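Local coordinates for acetyl xylan esterase (Paenibacillus sp. R4, PDB 6AGQ), which probably hydrolyses acetyl ester bonds on xylan and related acetylated substrates, as a cold-active esterase of the alpha/beta-hydrolase clan, at residues R296-Y301 with L306-E311; A109-A114 with A312-I317. All coordinates share one frame; numbering follows the deposited sequence.

Interaction 1: R296-Y301 with L306-E311; sequences RLYHDY and LPFHEE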
loop_
_atom_site.group_PDB
_atom_site.type_symbol
_atom_site.label_atom_id
_atom_site.label_comp_id
_atom_site.label_asym_id
_atom_site.label_seq_id
_atom_site.Cartn_x
_atom_site.Cartn_y
_atom_site.Cartn_z
ATOM N N ARG A 296 -1.194 -22.882 22.838
ATOM C CA ARG A 296 -0.921 -21.493 23.248
ATOM C C ARG A 296 -1.582 -20.557 22.200
ATOM O O ARG A 296 -1.266 -20.634 21.032
ATOM C CB ARG A 296 0.568 -21.224 23.333
ATOM C CG ARG A 296 1.368 -22.078 24.303
ATOM C CD ARG A 296 1.019 -21.849 25.774
ATOM N NE ARG A 296 1.691 -22.775 26.703
ATOM C CZ ARG A 296 1.219 -23.959 27.122
ATOM N NH1 ARG A 296 0.019 -24.402 26.732
ATOM N NH2 ARG A 296 1.947 -24.715 27.968
ATOM N N LEU A 297 -2.489 -19.677 22.633
ATOM C CA LEU A 297 -3.190 -18.683 21.769
ATOM C C LEU A 297 -2.563 -17.328 21.951
ATOM O O LEU A 297 -2.625 -16.745 23.029
ATOM C CB LEU A 297 -4.660 -18.602 22.175
ATOM C CG LEU A 297 -5.367 -19.950 22.375
ATOM C CD1 LEU A 297 -6.708 -19.786 23.087
ATOM C CD2 LEU A 297 -5.562 -20.574 21.014
ATOM N N TYR A 298 -1.867 -16.859 20.934
ATOM C CA TYR A 298 -1.297 -15.522 20.882
ATOM C C TYR A 298 -2.306 -14.618 20.136
ATOM O O TYR A 298 -2.366 -14.582 18.888
ATOM C CB TYR A 298 0.104 -15.591 20.256
ATOM C CG TYR A 298 0.994 -16.525 21.045
ATOM C CD1 TYR A 298 1.186 -16.329 22.416
ATOM C CD2 TYR A 298 1.652 -17.602 20.449
ATOM C CE1 TYR A 298 1.993 -17.184 23.184
ATOM C CE2 TYR A 298 2.474 -18.455 21.220
ATOM C CZ TYR A 298 2.635 -18.243 22.587
ATOM O OH TYR A 298 3.394 -19.083 23.374
ATOM N N HIS A 299 -3.107 -13.890 20.915
ATOM C CA HIS A 299 -4.252 -13.102 20.372
ATOM C C HIS A 299 -3.924 -12.017 19.297
ATOM O O HIS A 299 -4.660 -11.905 18.284
ATOM C CB HIS A 299 -5.096 -12.487 21.518
ATOM C CG HIS A 299 -5.752 -13.507 22.417
ATOM N ND1 HIS A 299 -5.037 -14.322 23.285
ATOM C CD2 HIS A 299 -7.055 -13.826 22.599
ATOM C CE1 HIS A 299 -5.874 -15.110 23.946
ATOM N NE2 HIS A 299 -7.104 -14.834 23.546
ATOM N N ASP A 300 -2.837 -11.259 19.500
ATOM C CA ASP A 300 -2.472 -10.094 18.646
ATOM C C ASP A 300 -1.281 -10.295 17.687
ATOM O O ASP A 300 -0.638 -9.328 17.236
ATOM C CB ASP A 300 -2.157 -8.903 19.577
ATOM C CG ASP A 300 -3.187 -8.772 20.675
ATOM O OD1 ASP A 300 -4.333 -8.459 20.294
ATOM O OD2 ASP A 300 -2.872 -9.079 21.874
ATOM N N TYR A 301 -0.985 -11.547 17.391
ATOM C CA TYR A 301 0.129 -11.899 16.518
ATOM C C TYR A 301 -0.419 -12.546 15.237
ATOM O O TYR A 301 -1.422 -13.292 15.251
ATOM C CB TYR A 301 1.108 -12.863 17.250
ATOM C CG TYR A 301 2.050 -12.127 18.166
ATOM C CD1 TYR A 301 1.669 -11.805 19.483
ATOM C CD2 TYR A 301 3.322 -11.708 17.718
ATOM C CE1 TYR A 301 2.529 -11.100 20.326
ATOM C CE2 TYR A 301 4.166 -11.007 18.560
ATOM C CZ TYR A 301 3.759 -10.691 19.837
ATOM O OH TYR A 301 4.587 -10.018 20.671
ATOM N N LEU A 306 7.869 -15.600 17.095
ATOM C CA LEU A 306 7.237 -15.657 18.408
ATOM C C LEU A 306 8.298 -15.832 19.489
ATOM O O LEU A 306 8.507 -16.952 19.977
ATOM C CB LEU A 306 6.227 -16.803 18.434
ATOM C CG LEU A 306 5.120 -16.730 17.377
ATOM C CD1 LEU A 306 4.321 -18.061 17.348
ATOM C CD2 LEU A 306 4.194 -15.536 17.615
ATOM N N PRO A 307 8.985 -14.730 19.878
ATOM C CA PRO A 307 10.125 -14.823 20.846
ATOM C C PRO A 307 9.824 -15.553 22.169
ATOM O O PRO A 307 10.603 -16.376 22.600
ATOM C CB PRO A 307 10.524 -13.341 21.098
ATOM C CG PRO A 307 9.824 -12.514 20.044
ATOM C CD PRO A 307 8.959 -13.420 19.183
ATOM N N PHE A 308 8.685 -15.224 22.769
ATOM C CA PHE A 308 8.060 -15.914 23.973
ATOM C C PHE A 308 7.747 -17.400 23.840
ATOM O O PHE A 308 7.622 -18.088 24.868
ATOM C CB PHE A 308 6.723 -15.242 24.364
ATOM C CG PHE A 308 5.964 -14.710 23.167
ATOM C CD1 PHE A 308 5.094 -15.524 22.446
ATOM C CD2 PHE A 308 6.207 -13.419 22.699
ATOM C CE1 PHE A 308 4.424 -15.034 21.311
ATOM C CE2 PHE A 308 5.572 -12.940 21.561
ATOM C CZ PHE A 308 4.668 -13.755 20.872
ATOM N N HIS A 309 7.581 -17.898 22.608
ATOM C CA HIS A 309 7.158 -19.291 22.441
ATOM C C HIS A 309 8.275 -20.268 22.767
ATOM O O HIS A 309 8.012 -21.383 23.211
ATOM C CB HIS A 309 6.581 -19.604 21.053
ATOM C CG HIS A 309 5.821 -20.894 21.042
ATOM N ND1 HIS A 309 4.744 -21.120 21.878
ATOM C CD2 HIS A 309 6.023 -22.054 20.367
ATOM C CE1 HIS A 309 4.311 -22.366 21.716
ATOM N NE2 HIS A 309 5.083 -22.961 20.819
ATOM N N GLU A 310 9.512 -19.828 22.588
ATOM C CA GLU A 310 10.666 -20.682 22.745
ATOM C C GLU A 310 10.726 -21.246 24.152
ATOM O O GLU A 310 10.863 -22.459 24.339
ATOM C CB GLU A 310 11.944 -19.917 22.382
ATOM C CG GLU A 310 12.992 -20.801 21.743
ATOM C CD GLU A 310 12.715 -21.125 20.272
ATOM O OE1 GLU A 310 11.555 -21.020 19.817
ATOM O OE2 GLU A 310 13.677 -21.481 19.561
ATOM N N GLU A 311 10.581 -20.350 25.122
ATOM C CA GLU A 311 10.421 -20.715 26.504
ATOM C C GLU A 311 9.252 -21.663 26.775
ATOM O O GLU A 311 9.361 -22.537 27.603
ATOM C CB GLU A 311 10.186 -19.457 27.351
ATOM C CG GLU A 311 10.165 -19.709 28.865
ATOM C CD GLU A 311 10.125 -18.426 29.705
ATOM O OE1 GLU A 311 9.397 -18.444 30.745
ATOM O OE2 GLU A 311 10.818 -17.420 29.335
#

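Interaction 2: A109-A114 with A312-I317; sequences ASMGMA and AMMRFI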
loop_
_atom_site.group_PDB
_atom_site.type_symbol
_atom_site.label_atom_id
_atom_site.label_comp_id
_atom_site.label_asym_id
_atom_site.label_seq_id
_atom_site.Cartn_x
_atom_site.Cartn_y
_atom_site.Cartn_z
ATOM N N ALA A 109 20.681 -28.356 22.668
ATOM C CA ALA A 109 21.863 -28.997 23.167
ATOM C C ALA A 109 22.196 -28.603 24.599
ATOM O O ALA A 109 22.633 -29.433 25.405
ATOM C CB ALA A 109 23.056 -28.720 22.260
ATOM N N SER A 110 22.002 -27.342 24.939
ATOM C CA SER A 110 22.260 -26.910 26.301
ATOM C C SER A 110 21.311 -27.548 27.307
ATOM O O SER A 110 21.654 -27.649 28.474
ATOM C CB SER A 110 22.218 -25.376 26.397
ATOM O OG SER A 110 20.872 -24.969 26.520
ATOM N N MET A 111 20.142 -28.017 26.878
ATOM C CA MET A 111 19.277 -28.845 27.764
ATOM C C MET A 111 19.619 -30.324 27.769
ATOM O O MET A 111 18.819 -31.152 28.257
ATOM C CB MET A 111 17.789 -28.725 27.380
ATOM C CG MET A 111 17.263 -27.307 27.305
ATOM S SD MET A 111 15.695 -27.226 26.453
ATOM C CE MET A 111 14.586 -27.910 27.684
ATOM N N GLY A 112 20.758 -30.685 27.194
ATOM C CA GLY A 112 21.202 -32.085 27.145
ATOM C C GLY A 112 20.558 -32.925 26.037
ATOM O O GLY A 112 20.420 -34.124 26.166
ATOM N N MET A 113 20.174 -32.307 24.945
ATOM C CA MET A 113 19.477 -33.024 23.888
ATOM C C MET A 113 20.267 -32.986 22.635
ATOM O O MET A 113 21.019 -32.064 22.397
ATOM C CB MET A 113 18.130 -32.378 23.646
ATOM C CG MET A 113 17.154 -32.693 24.756
ATOM S SD MET A 113 15.838 -31.486 24.936
ATOM C CE MET A 113 15.250 -31.218 23.255
ATOM N N ALA A 114 20.075 -33.987 21.802
ATOM C CA ALA A 114 20.506 -33.918 20.428
ATOM C C ALA A 114 19.466 -33.171 19.619
ATOM O O ALA A 114 18.321 -33.093 20.019
ATOM C CB ALA A 114 20.680 -35.311 19.882
ATOM N N ALA A 312 8.108 -21.421 26.163
ATOM C CA ALA A 312 6.940 -22.268 26.363
ATOM C C ALA A 312 7.258 -23.739 25.924
ATOM O O ALA A 312 6.820 -24.690 26.562
ATOM C CB ALA A 312 5.764 -21.703 25.563
ATOM N N MET A 313 8.027 -23.888 24.830
ATOM C CA MET A 313 8.412 -25.204 24.286
ATOM C C MET A 313 9.457 -25.898 25.172
ATOM O O MET A 313 9.333 -27.077 25.489
ATOM C CB MET A 313 8.934 -25.084 22.885
ATOM C CG MET A 313 7.860 -24.679 21.923
ATOM S SD MET A 313 8.547 -24.694 20.275
ATOM C CE MET A 313 9.530 -23.209 20.188
ATOM N N MET A 314 10.419 -25.124 25.630
ATOM C CA MET A 314 11.393 -25.584 26.615
ATOM C C MET A 314 10.741 -26.169 27.830
ATOM O O MET A 314 11.072 -27.280 28.159
ATOM C CB MET A 314 12.396 -24.494 26.966
ATOM C CG MET A 314 13.311 -24.139 25.806
ATOM S SD MET A 314 14.326 -22.718 26.244
ATOM C CE MET A 314 14.969 -22.148 24.667
ATOM N N ARG A 315 9.782 -25.480 28.449
ATOM C CA ARG A 315 9.037 -26.020 29.636
ATOM C C ARG A 315 8.269 -27.307 29.343
ATOM O O ARG A 315 8.243 -28.228 30.138
ATOM C CB ARG A 315 8.015 -25.011 30.166
ATOM C CG ARG A 315 8.601 -23.759 30.783
ATOM C CD ARG A 315 7.563 -22.906 31.504
ATOM N NE ARG A 315 8.201 -21.675 31.995
ATOM C CZ ARG A 315 8.875 -21.537 33.148
ATOM N NH1 ARG A 315 9.015 -22.549 34.026
ATOM N NH2 ARG A 315 9.428 -20.356 33.424
ATOM N N PHE A 316 7.596 -27.336 28.201
ATOM C CA PHE A 316 6.909 -28.503 27.706
ATOM C C PHE A 316 7.827 -29.708 27.511
ATOM O O PHE A 316 7.520 -30.814 27.991
ATOM C CB PHE A 316 6.233 -28.115 26.386
ATOM C CG PHE A 316 5.364 -29.182 25.818
ATOM C CD1 PHE A 316 4.136 -29.468 26.394
ATOM C CD2 PHE A 316 5.749 -29.862 24.684
ATOM C CE1 PHE A 316 3.315 -30.476 25.880
ATOM C CE2 PHE A 316 4.941 -30.823 24.143
ATOM C CZ PHE A 316 3.727 -31.132 24.742
ATOM N N ILE A 317 8.934 -29.479 26.808
ATOM C CA ILE A 317 9.959 -30.487 26.594
ATOM C C ILE A 317 10.575 -30.970 27.916
ATOM O O ILE A 317 10.703 -32.185 28.133
ATOM C CB ILE A 317 11.016 -29.998 25.596
ATOM C CG1 ILE A 317 10.400 -30.115 24.204
ATOM C CG2 ILE A 317 12.317 -30.827 25.716
ATOM C CD1 ILE A 317 11.097 -29.313 23.145
#

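Interaction 1: R296-Y301 with L306-E311
Phe-308 is wedged between the rings of Tyr-298 and Tyr-301. It turns its edge to both, giving two T-shaped (edge-to-face) pairs. Its CE1 lies over the centre of the Tyr-298 ring, and the centroids are 4.7 Å apart. On its other side CZ reaches the Tyr-301 face and lies 3.4 Å from Tyr-301 CZ. The chi1 of Phe-308 is 34°, short of a staggered value, setting the ring between the two tyrosines. Leu-306 adds one methyl to each: CD1 is 4.1 Å from Tyr-298 CD2, and CD2 is 3.9 Å from Tyr-301 CD2.

The one hydrogen bond across the contact joins Tyr-298 OH and His-309 ND1 at 2.9 Å. Each group lies at the edge of the other's ring, near its plane. With CG anti to the backbone N (chi1 -164°), the His-309 ring presents ND1 to the Tyr-298 hydroxyl. Arg-296 CG touches the same imidazole edge at CE1. A phenylalanine in place of Tyr-298 would probably leave His-309 ND1 without this mate and its ring freer to turn.

Further out, Tyr-301 OH bonds to Arg-234 O of the second subunit, and Arg-296 forms a salt bridge with Glu-294. The aromatic cluster joins strand 293-298 and the turn after it to the loop leading into helix 309-320. It flanks the intervening loop, which in alpha/beta hydrolases commonly carries the catalytic histidine, and probably lies beside the active site.

Interaction 2: A109-A114 with A312-I317
Met-111 and Met-113 meet the flank of helix 309-320 at Met-314 and Ile-317. The side chains meet one another by apolar contacts alone; one methyl also touches a backbone carbonyl. Met-111 SD lies 4.0 Å from Met-314 CG, the two chains crossing at a slant. The Met-111 chain bends at the last torsion (chi3 74°), which carries the methyl over the helix backbone. There Met-111 CE is 3.6 Å from Met-314 O and 4.2 Å from Ile-317 CG2. That same branch of Ile-317 also receives Met-113, with SD at 3.7 Å and CE at 3.8 Å from CG2. CG2, placed anti to the Ile-317 backbone N, points at the methionines, and this one methyl meets both.

Backbone hydrogen bonds shape the turn at 109-114. Gly-112 N bonds to Ala-109 O at 2.9 Å, and Met-113 N reaches back to O of Trp-108, just before the segment. Gly-112 has a positive phi (81°) and is the C-prime residue of this Schellman motif. The motif ends helix 106-110 and turns the chain toward strand 114-118, with a methionine on each side of the glycine.

Trp-108 touches Met-113, Met-314 and Ile-317, and Leu-89 of strand 86-92 touches Met-113 and Ile-317. In the third subunit, Leu-52 packs on Met-111 and Pro-51 on Met-314. With no directional polar bond between the segments, the contact rests on van der Waals packing of thioether, methylene and methyl groups.

Overall arrangement
From the N terminus, the chain reaches 109-114, which runs from the end of helix 106-110 into strand 114-118. Its partner, 312-317, comes near the C terminus. Interaction 2 closes a loop of 197 residues, which holds later strands of the sheet. Interaction 1 is nested inside it, closing a short loop, four residues between its segments, from strand 293-298, at one edge of the sheet within this chain, to helix 309-320. Both use this last helix, interaction 1 near its N-terminal end and interaction 2 further along. Their centres are about 17 Å apart, and Tyr-298 OH meets Ala-312 CB at 4.2 Å. The helix links the sheet edge to helix 106-110. Both also touch the third subunit.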